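Local coordinates for protein Pre-mRNA-splicing factor SAD1 (Saccharomyces cerevisiae, PDB 4MSX) that promotes assembly of newly made U4 snRNA into the U4/U6 snRNP and is required for pre-mRNA splicing, although its deubiquitinase-like fold is catalytically inactive, at residues A[69-74]-A[148-153]; A[92-97]-A[117-122]; A[171-176]-A[240-245]. All coordinates share one frame; numbering follows the deposited sequence.

Interaction 1 (A[69-74]-A[148-153]); sequences VVREKL and LNSIKF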
loop_
_atom_site.group_PDB
_atom_site.type_symbol
_atom_site.label_atom_id
_atom_site.label_comp_id
_atom_site.label_asym_id
_atom_site.label_seq_id
_atom_site.Cartn_x
_atom_site.Cartn_y
_atom_site.Cartn_z
ATOM N N VAL A 69 29.044 -12.214 6.888
ATOM C CA VAL A 69 27.682 -11.817 6.478
ATOM C C VAL A 69 27.751 -10.511 5.708
ATOM O O VAL A 69 28.524 -9.643 6.059
ATOM C CB VAL A 69 26.761 -11.740 7.721
ATOM C CG1 VAL A 69 25.453 -11.028 7.415
ATOM C CG2 VAL A 69 26.455 -13.131 8.165
ATOM N N VAL A 70 26.977 -10.375 4.619
ATOM C CA VAL A 70 27.003 -9.137 3.852
ATOM C C VAL A 70 25.544 -8.597 3.746
ATOM O O VAL A 70 24.764 -9.018 2.893
ATOM C CB VAL A 70 27.619 -9.321 2.419
ATOM C CG1 VAL A 70 27.782 -7.928 1.750
ATOM C CG2 VAL A 70 28.993 -9.994 2.503
ATOM N N ARG A 71 25.181 -7.709 4.649
ATOM C CA ARG A 71 23.797 -7.227 4.713
ATOM C C ARG A 71 23.336 -6.603 3.402
ATOM O O ARG A 71 22.188 -6.776 3.007
ATOM C CB ARG A 71 23.644 -6.254 5.882
ATOM C CG ARG A 71 23.657 -7.001 7.212
ATOM C CD ARG A 71 23.321 -6.108 8.393
ATOM N NE ARG A 71 24.242 -4.979 8.421
ATOM C CZ ARG A 71 24.068 -3.898 9.170
ATOM N NH1 ARG A 71 23.003 -3.806 9.958
ATOM N NH2 ARG A 71 24.936 -2.897 9.095
ATOM N N GLU A 72 24.229 -5.897 2.715
ATOM C CA GLU A 72 23.870 -5.209 1.490
ATOM C C GLU A 72 23.369 -6.189 0.424
ATOM O O GLU A 72 22.746 -5.755 -0.531
ATOM C CB GLU A 72 25.058 -4.411 0.929
ATOM C CG GLU A 72 25.542 -3.236 1.825
ATOM C CD GLU A 72 26.345 -3.657 3.103
ATOM O OE1 GLU A 72 26.729 -4.856 3.270
ATOM O OE2 GLU A 72 26.584 -2.758 3.955
ATOM N N LYS A 73 23.630 -7.496 0.564
ATOM C CA LYS A 73 23.205 -8.428 -0.472
ATOM C C LYS A 73 21.858 -9.029 -0.102
ATOM O O LYS A 73 21.320 -9.828 -0.840
ATOM C CB LYS A 73 24.271 -9.534 -0.652
ATOM C CG LYS A 73 25.463 -8.973 -1.442
ATOM C CD LYS A 73 26.441 -10.057 -1.849
ATOM C CE LYS A 73 27.725 -9.450 -2.394
ATOM N NZ LYS A 73 27.444 -8.346 -3.359
ATOM N N LEU A 74 21.319 -8.675 1.063
ATOM C CA LEU A 74 20.142 -9.396 1.566
ATOM C C LEU A 74 18.844 -8.654 1.176
ATOM O O LEU A 74 18.609 -7.520 1.628
ATOM C CB LEU A 74 20.203 -9.511 3.087
ATOM C CG LEU A 74 21.537 -10.139 3.540
ATOM C CD1 LEU A 74 21.498 -10.273 5.050
ATOM C CD2 LEU A 74 21.701 -11.524 2.818
ATOM N N LEU A 148 22.581 -10.060 13.904
ATOM C CA LEU A 148 21.501 -11.007 13.685
ATOM C C LEU A 148 20.106 -10.389 13.943
ATOM O O LEU A 148 19.136 -10.681 13.204
ATOM C CB LEU A 148 21.707 -12.250 14.527
ATOM C CG LEU A 148 22.978 -13.057 14.154
ATOM C CD1 LEU A 148 23.038 -14.394 14.896
ATOM C CD2 LEU A 148 23.056 -13.274 12.645
ATOM N N ASN A 149 19.990 -9.570 14.992
ATOM C CA ASN A 149 18.739 -8.861 15.244
ATOM C C ASN A 149 18.369 -8.061 13.994
ATOM O O ASN A 149 17.227 -8.040 13.581
ATOM C CB ASN A 149 18.878 -7.860 16.417
ATOM C CG ASN A 149 18.996 -8.547 17.782
ATOM O OD1 ASN A 149 18.473 -9.653 17.995
ATOM N ND2 ASN A 149 19.688 -7.883 18.719
ATOM N N SER A 150 19.344 -7.336 13.473
ATOM C CA SER A 150 19.178 -6.482 12.308
ATOM C C SER A 150 18.634 -7.298 11.130
ATOM O O SER A 150 17.709 -6.880 10.441
ATOM C CB SER A 150 20.553 -5.937 11.949
ATOM O OG SER A 150 20.566 -5.145 10.791
ATOM N N ILE A 151 19.205 -8.488 10.895
ATOM C CA ILE A 151 18.778 -9.296 9.746
ATOM C C ILE A 151 17.418 -9.891 9.942
ATOM O O ILE A 151 16.579 -9.878 9.032
ATOM C CB ILE A 151 19.829 -10.449 9.437
ATOM C CG1 ILE A 151 21.078 -9.806 8.861
ATOM C CG2 ILE A 151 19.240 -11.463 8.459
ATOM C CD1 ILE A 151 22.317 -10.789 8.915
ATOM N N LYS A 152 17.139 -10.334 11.160
ATOM C CA LYS A 152 15.840 -10.918 11.431
ATOM C C LYS A 152 14.766 -9.785 11.297
ATOM O O LYS A 152 13.632 -10.022 10.850
ATOM C CB LYS A 152 15.790 -11.456 12.854
ATOM C CG LYS A 152 14.552 -12.273 13.171
ATOM C CD LYS A 152 14.691 -12.872 14.565
ATOM C CE LYS A 152 13.456 -13.626 15.000
ATOM N NZ LYS A 152 13.662 -14.268 16.346
ATOM N N PHE A 153 15.142 -8.573 11.670
ATOM C CA PHE A 153 14.190 -7.447 11.576
ATOM C C PHE A 153 13.907 -7.091 10.081
ATOM O O PHE A 153 12.778 -6.713 9.718
ATOM C CB PHE A 153 14.760 -6.254 12.260
ATOM C CG PHE A 153 13.759 -5.133 12.470
ATOM C CD1 PHE A 153 13.440 -4.264 11.432
ATOM C CD2 PHE A 153 13.166 -4.952 13.717
ATOM C CE1 PHE A 153 12.537 -3.202 11.635
ATOM C CE2 PHE A 153 12.246 -3.873 13.929
ATOM C CZ PHE A 153 11.960 -3.012 12.892
#

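Interaction 2 (A[92-97]-A[117-122]); sequences YCCLVC and ENHHVF. With ZN (zinc ion), chain B.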
loop_
_atom_site.group_PDB
_atom_site.type_symbol
_atom_site.label_atom_id
_atom_site.label_comp_id
_atom_site.label_asym_id
_atom_site.label_seq_id
_atom_site.Cartn_x
_atom_site.Cartn_y
_atom_site.Cartn_z
ATOM N N TYR A 92 16.041 -21.385 2.602
ATOM C CA TYR A 92 16.962 -20.661 3.476
ATOM C C TYR A 92 17.576 -19.558 2.645
ATOM O O TYR A 92 17.751 -19.700 1.430
ATOM C CB TYR A 92 18.101 -21.584 4.010
ATOM C CG TYR A 92 17.620 -22.592 5.017
ATOM C CD1 TYR A 92 16.792 -23.643 4.638
ATOM C CD2 TYR A 92 17.984 -22.484 6.361
ATOM C CE1 TYR A 92 16.328 -24.552 5.587
ATOM C CE2 TYR A 92 17.544 -23.378 7.303
ATOM C CZ TYR A 92 16.719 -24.415 6.910
ATOM O OH TYR A 92 16.252 -25.303 7.852
ATOM N N CYS A 93 17.946 -18.471 3.303
ATOM C CA CYS A 93 18.685 -17.440 2.629
ATOM C C CYS A 93 20.127 -17.559 3.099
ATOM O O CYS A 93 20.392 -17.562 4.297
ATOM C CB CYS A 93 18.149 -16.053 2.995
ATOM S SG CYS A 93 19.051 -14.675 2.251
ATOM N N CYS A 94 21.037 -17.610 2.132
ATOM C CA CYS A 94 22.452 -17.513 2.389
ATOM C C CYS A 94 22.789 -16.077 2.749
ATOM O O CYS A 94 22.491 -15.143 1.995
ATOM C CB CYS A 94 23.299 -17.931 1.169
ATOM S SG CYS A 94 25.090 -17.651 1.584
ATOM N N LEU A 95 23.423 -15.877 3.910
ATOM C CA LEU A 95 23.573 -14.506 4.431
ATOM C C LEU A 95 24.876 -13.931 3.969
ATOM O O LEU A 95 25.160 -12.773 4.254
ATOM C CB LEU A 95 23.444 -14.431 5.975
ATOM C CG LEU A 95 22.114 -14.999 6.489
ATOM C CD1 LEU A 95 22.017 -14.924 8.057
ATOM C CD2 LEU A 95 20.914 -14.188 5.900
ATOM N N VAL A 96 25.639 -14.717 3.186
ATOM C CA VAL A 96 26.810 -14.152 2.512
ATOM C C VAL A 96 26.511 -13.587 1.116
ATOM O O VAL A 96 26.924 -12.452 0.787
ATOM C CB VAL A 96 27.951 -15.253 2.374
ATOM C CG1 VAL A 96 29.146 -14.657 1.680
ATOM C CG2 VAL A 96 28.266 -15.840 3.766
ATOM N N CYS A 97 25.813 -14.358 0.275
ATOM C CA CYS A 97 25.562 -13.904 -1.101
ATOM C C CYS A 97 24.087 -13.530 -1.310
ATOM O O CYS A 97 23.747 -12.915 -2.312
ATOM C CB CYS A 97 25.990 -14.987 -2.154
ATOM S SG CYS A 97 24.971 -16.451 -2.152
ATOM N N GLU A 117 30.517 -23.184 -2.073
ATOM C CA GLU A 117 30.764 -21.754 -2.229
ATOM C C GLU A 117 31.457 -21.197 -0.963
ATOM O O GLU A 117 31.816 -20.029 -0.934
ATOM C CB GLU A 117 29.438 -21.000 -2.515
ATOM C CG GLU A 117 28.699 -21.576 -3.771
ATOM C CD GLU A 117 29.589 -21.620 -5.010
ATOM O OE1 GLU A 117 30.276 -20.613 -5.298
ATOM O OE2 GLU A 117 29.614 -22.669 -5.697
ATOM N N ASN A 118 31.620 -22.039 0.053
ATOM C CA ASN A 118 32.280 -21.589 1.290
ATOM C C ASN A 118 31.444 -20.446 1.917
ATOM O O ASN A 118 32.027 -19.417 2.268
ATOM C CB ASN A 118 33.663 -21.013 0.964
ATOM C CG ASN A 118 34.519 -20.724 2.228
ATOM O OD1 ASN A 118 34.331 -21.321 3.302
ATOM N ND2 ASN A 118 35.452 -19.791 2.083
ATOM N N HIS A 119 30.115 -20.618 2.021
ATOM C CA HIS A 119 29.198 -19.593 2.658
ATOM C C HIS A 119 28.491 -20.359 3.761
ATOM O O HIS A 119 27.878 -21.384 3.494
ATOM C CB HIS A 119 28.193 -18.985 1.601
ATOM C CG HIS A 119 28.855 -18.134 0.566
ATOM N ND1 HIS A 119 28.200 -17.648 -0.540
ATOM C CD2 HIS A 119 30.134 -17.699 0.458
ATOM C CE1 HIS A 119 29.032 -16.929 -1.277
ATOM N NE2 HIS A 119 30.218 -16.960 -0.699
ATOM N N HIS A 120 28.609 -19.932 5.025
ATOM C CA HIS A 120 28.227 -20.820 6.116
ATOM C C HIS A 120 27.118 -20.341 7.024
ATOM O O HIS A 120 26.686 -21.126 7.872
ATOM C CB HIS A 120 29.495 -21.135 6.961
ATOM C CG HIS A 120 30.558 -21.783 6.130
ATOM N ND1 HIS A 120 30.536 -23.130 5.836
ATOM C CD2 HIS A 120 31.604 -21.259 5.440
ATOM C CE1 HIS A 120 31.551 -23.421 5.032
ATOM N NE2 HIS A 120 32.221 -22.306 4.785
ATOM N N VAL A 121 26.625 -19.104 6.834
ATOM C CA VAL A 121 25.563 -18.586 7.756
ATOM C C VAL A 121 24.247 -18.406 6.955
ATOM O O VAL A 121 24.275 -17.737 5.922
ATOM C CB VAL A 121 25.989 -17.207 8.347
ATOM C CG1 VAL A 121 25.031 -16.764 9.510
ATOM C CG2 VAL A 121 27.440 -17.284 8.848
ATOM N N PHE A 122 23.172 -19.054 7.410
ATOM C CA PHE A 122 21.903 -19.110 6.719
ATOM C C PHE A 122 20.769 -18.641 7.652
ATOM O O PHE A 122 20.850 -18.783 8.888
ATOM C CB PHE A 122 21.615 -20.542 6.281
ATOM C CG PHE A 122 22.571 -21.002 5.210
ATOM C CD1 PHE A 122 23.881 -21.384 5.573
ATOM C CD2 PHE A 122 22.225 -20.918 3.851
ATOM C CE1 PHE A 122 24.810 -21.747 4.582
ATOM C CE2 PHE A 122 23.108 -21.299 2.853
ATOM C CZ PHE A 122 24.422 -21.732 3.209
HETATM ZN ZN ZN B . 25.991 -17.915 -0.546
#

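Interaction 3 (A[171-176]-A[240-245]); sequences CFDLSN and FKHHLS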
loop_
_atom_site.group_PDB
_atom_site.type_symbol
_atom_site.label_atom_id
_atom_site.label_comp_id
_atom_site.label_asym_id
_atom_site.label_seq_id
_atom_site.Cartn_x
_atom_site.Cartn_y
_atom_site.Cartn_z
ATOM N N CYS A 171 15.074 8.473 8.729
ATOM C CA CYS A 171 15.830 7.256 8.948
ATOM C C CYS A 171 16.896 7.190 7.891
ATOM O O CYS A 171 16.877 7.974 6.944
ATOM C CB CYS A 171 14.895 6.047 8.818
ATOM S SG CYS A 171 13.657 5.947 10.123
ATOM N N PHE A 172 17.803 6.217 8.007
ATOM C CA PHE A 172 18.901 6.057 7.035
ATOM C C PHE A 172 18.997 4.600 6.645
ATOM O O PHE A 172 18.903 3.737 7.518
ATOM C CB PHE A 172 20.242 6.525 7.646
ATOM C CG PHE A 172 20.270 7.998 7.907
ATOM C CD1 PHE A 172 20.600 8.889 6.896
ATOM C CD2 PHE A 172 19.880 8.493 9.139
ATOM C CE1 PHE A 172 20.573 10.273 7.124
ATOM C CE2 PHE A 172 19.847 9.869 9.378
ATOM C CZ PHE A 172 20.193 10.759 8.367
ATOM N N ASP A 173 19.142 4.312 5.354
ATOM C CA ASP A 173 19.294 2.928 4.961
ATOM C C ASP A 173 20.803 2.581 5.019
ATOM O O ASP A 173 21.609 3.401 5.455
ATOM C CB ASP A 173 18.652 2.618 3.594
ATOM C CG ASP A 173 19.392 3.237 2.405
ATOM O OD1 ASP A 173 20.452 3.865 2.594
ATOM O OD2 ASP A 173 18.898 3.073 1.248
ATOM N N LEU A 174 21.186 1.392 4.577
ATOM C CA LEU A 174 22.597 0.969 4.730
ATOM C C LEU A 174 23.557 1.768 3.855
ATOM O O LEU A 174 24.759 1.813 4.124
ATOM C CB LEU A 174 22.756 -0.498 4.380
ATOM C CG LEU A 174 22.247 -1.492 5.386
ATOM C CD1 LEU A 174 22.584 -2.861 4.821
ATOM C CD2 LEU A 174 22.893 -1.274 6.741
ATOM N N SER A 175 23.041 2.385 2.805
ATOM C CA SER A 175 23.856 3.244 1.969
ATOM C C SER A 175 23.825 4.677 2.466
ATOM O O SER A 175 24.243 5.580 1.749
ATOM C CB SER A 175 23.337 3.236 0.544
ATOM O OG SER A 175 23.401 1.938 0.003
ATOM N N ASN A 176 23.306 4.880 3.671
ATOM C CA ASN A 176 23.077 6.225 4.201
ATOM C C ASN A 176 22.186 7.137 3.343
ATOM O O ASN A 176 22.313 8.348 3.418
ATOM C CB ASN A 176 24.414 6.913 4.478
ATOM C CG ASN A 176 25.101 6.341 5.706
ATOM O OD1 ASN A 176 24.507 6.291 6.791
ATOM N ND2 ASN A 176 26.339 5.870 5.540
ATOM N N PHE A 240 17.238 -1.933 4.804
ATOM C CA PHE A 240 18.587 -1.948 4.234
ATOM C C PHE A 240 18.692 -1.028 3.039
ATOM O O PHE A 240 19.706 -0.369 2.845
ATOM C CB PHE A 240 18.975 -3.384 3.874
ATOM C CG PHE A 240 19.230 -4.262 5.099
ATOM C CD1 PHE A 240 19.228 -3.719 6.384
ATOM C CD2 PHE A 240 19.463 -5.639 4.948
ATOM C CE1 PHE A 240 19.452 -4.531 7.523
ATOM C CE2 PHE A 240 19.689 -6.462 6.072
ATOM C CZ PHE A 240 19.688 -5.921 7.352
ATOM N N LYS A 241 17.625 -0.969 2.240
ATOM C CA LYS A 241 17.549 0.021 1.181
ATOM C C LYS A 241 16.166 0.685 1.238
ATOM O O LYS A 241 15.174 0.038 1.551
ATOM C CB LYS A 241 17.782 -0.603 -0.199
ATOM C CG LYS A 241 16.851 -1.740 -0.525
ATOM C CD LYS A 241 17.379 -2.511 -1.780
ATOM C CE LYS A 241 16.407 -3.610 -2.227
ATOM N NZ LYS A 241 16.162 -4.634 -1.142
ATOM N N HIS A 242 16.124 1.960 0.902
ATOM C CA HIS A 242 14.971 2.772 1.229
ATOM C C HIS A 242 13.777 2.627 0.234
ATOM O O HIS A 242 13.063 3.599 -0.022
ATOM C CB HIS A 242 15.395 4.251 1.335
ATOM C CG HIS A 242 15.777 4.852 0.023
ATOM N ND1 HIS A 242 16.304 4.102 -1.009
ATOM C CD2 HIS A 242 15.684 6.119 -0.445
ATOM C CE1 HIS A 242 16.535 4.884 -2.050
ATOM N NE2 HIS A 242 16.163 6.113 -1.732
ATOM N N HIS A 243 13.547 1.428 -0.275
ATOM C CA HIS A 243 12.404 1.131 -1.168
ATOM C C HIS A 243 12.085 -0.346 -1.127
ATOM O O HIS A 243 12.886 -1.149 -0.635
ATOM C CB HIS A 243 12.666 1.546 -2.625
ATOM C CG HIS A 243 13.998 1.124 -3.152
ATOM N ND1 HIS A 243 14.227 -0.125 -3.689
ATOM C CD2 HIS A 243 15.163 1.801 -3.262
ATOM C CE1 HIS A 243 15.481 -0.203 -4.099
ATOM N NE2 HIS A 243 16.072 0.947 -3.842
ATOM N N LEU A 244 10.890 -0.710 -1.544
ATOM C CA LEU A 244 10.455 -2.078 -1.374
ATOM C C LEU A 244 10.102 -2.654 -2.728
ATOM O O LEU A 244 9.850 -1.894 -3.656
ATOM C CB LEU A 244 9.205 -2.146 -0.497
ATOM C CG LEU A 244 9.439 -1.639 0.925
ATOM C CD1 LEU A 244 8.081 -1.615 1.610
ATOM C CD2 LEU A 244 10.458 -2.612 1.614
ATOM N N SER A 245 10.031 -3.979 -2.809
ATOM C CA SER A 245 9.455 -4.605 -4.003
ATOM C C SER A 245 8.211 -5.322 -3.532
ATOM O O SER A 245 8.296 -6.067 -2.557
ATOM C CB SER A 245 10.435 -5.631 -4.647
ATOM O OG SER A 245 9.719 -6.387 -5.640
HETATM O O HOH W 1 21.036 0.534 0.601
#

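Interaction 1 (A[69-74]-A[148-153])
Val69 and Ile151 reach toward each other tip to tip, and their closest carbons, Val69 CG1 and Ile151 CD1, stand 3.5 Å apart, tighter than ordinary van der Waals contact. The valine methyl that touches is the one anti to the backbone N (chi1 166°), while Ile151 extends its long branch, with CG1 anti to the carbonyl carbon and CD1 carried outward at chi2 163°. Leu74 meets that same branch from another direction, at about a right angle, with its CD1 3.9 Å from Ile151 CG1. One isoleucine thus fills the angle between two aliphatic side chains of a short irregular segment, whose 3-10 turn, residues 71-73, brings Val69 and Leu74 round to the same partner. Arg71 adds the polar element. Its aliphatic part passes Ile151 at CG, and the bend at chi3 turns the guanidinium toward the helix, where Arg71 NH1 donates to Ser150 OG over 2.9 Å. The hydroxyl lies at the edge of the guanidinium, essentially in its plane, although the N-H points somewhat off line (144°). Both segments fall within the predicted, degenerate UBP-type zinc finger. Helix 146-155 rests its Leu148 and Ile151 on Phe130 of strand 130-132, while the loop before strand 91-94 packs Val69 and Arg71 on Leu147 of that helix and joins Val70 to Leu95 by backbone hydrogen bonding.

Interaction 2 (A[92-97]-A[117-122])
Val96 lies over the imidazole of His119, its CG1 3.5 Å from the ring centroid and only 12° off the normal, a CH-pi contact; the opposite face is backed by Glu117 CB. Sandwiched in this way, the ring presents ND1 to the zinc ion at 2.2 Å. Cys94 SG binds the metal at 2.3 Å and Cys97 SG at 2.4 Å, and His113 completes the Cys2His2 site. The cysteines form a CxxC pair, in which the Cys94 sulfur also accepts weak hydrogen bonds from the backbone N of Val96 and Cys97, contacts likely to temper its negative charge. With chi1 at 176°, Cys94 SG is swung away from its own backbone N and in among the metal ligands. The Phe122 ring leans obliquely against Cys94, CE2 lying 3.8 Å from Cys94 CB, and the sulfur approaches the ring as a Cys sulfur-aromatic contact. With an alanine at Phe122, a gap would probably open beside Cys94, costing its CB and sulfur the phenyl ring that leans on them. Cys94 and Phe122 form an antiparallel non-hydrogen-bonded pair, followed by a bond from Leu95 N to Val121 O (2.9 Å). Strands 91-94 and 121-124 are neighbours in the five-stranded antiparallel sheet, flanked by strands 100-102 and 130-132, while helix 109-116 brings His113 and Ser114 against Phe122.

Interaction 3 (A[171-176]-A[240-245])
The backbones meet where Leu174 N donates to Phe240 O over 2.9 Å, just as the chain enters a type I beta turn running from Asp173 to Asn176. Asp173 occupies the first position of that turn, and its carboxylate works on both segments. Its CG sits between the backbone N and the carbonyl carbon (chi1 70°), which holds the carboxylate over the turn, where OD1 accepts a weak bond from Ser175 N, while Asp173 OD2 receives His242 N across the contact at 3.0 Å, also weakly because the N-H points well off line (129°). The firmer partner of OD2 is Arg177, with which it forms a salt bridge. The carboxylate therefore ties together the turn, the residue just beyond it and the facing loop. A water lies in the same corner. It donates to Phe240 O at 2.8 Å, also bonds with Ser175 OG, and makes a weak, longer bond to Asp173 OD2. Together with Leu174 N, this gives the Phe240 carbonyl two donors. Next to these polar links, Leu174 and Phe240 lie side by side and point the same way. Leu174 CD1 comes within 3.6 Å of Phe240 CG and stands off-centre over the ring, a CH-pi contact tilted 30° from the normal. Lys241 directs its amine elsewhere, into a salt bridge with Asp75. The turn links strands 170-172 and 178-180, a two-stranded antiparallel hairpin, and His242 packs on Tyr179 of the second strand. Past the loop, strand 243-244 runs parallel to strand 185-186, and the Phe240 ring rests on Ser150 and Ala154 of helix 146-155.

The three contacts form one continuous region, with interaction 1 touching both of the others. Interaction 2 is nested in the loop that interaction 1 closes, and their centres are about 11 Å apart; segment 69-74 runs alongside 92-97, with Val70 and Lys73 against Val96, so the segment packed on helix 146-155 also borders the zinc site and its sheet. Interaction 3 follows later in the chain, its centre about 12 Å from that of interaction 1, and Leu174 packs on Arg71. Interactions 2 and 3 do not touch, their centres being about 22 Å apart. Interaction 1, itself within the predicted zinc finger, is where that finger meets segments 171-176 and 240-245, the latter in the USP-like region.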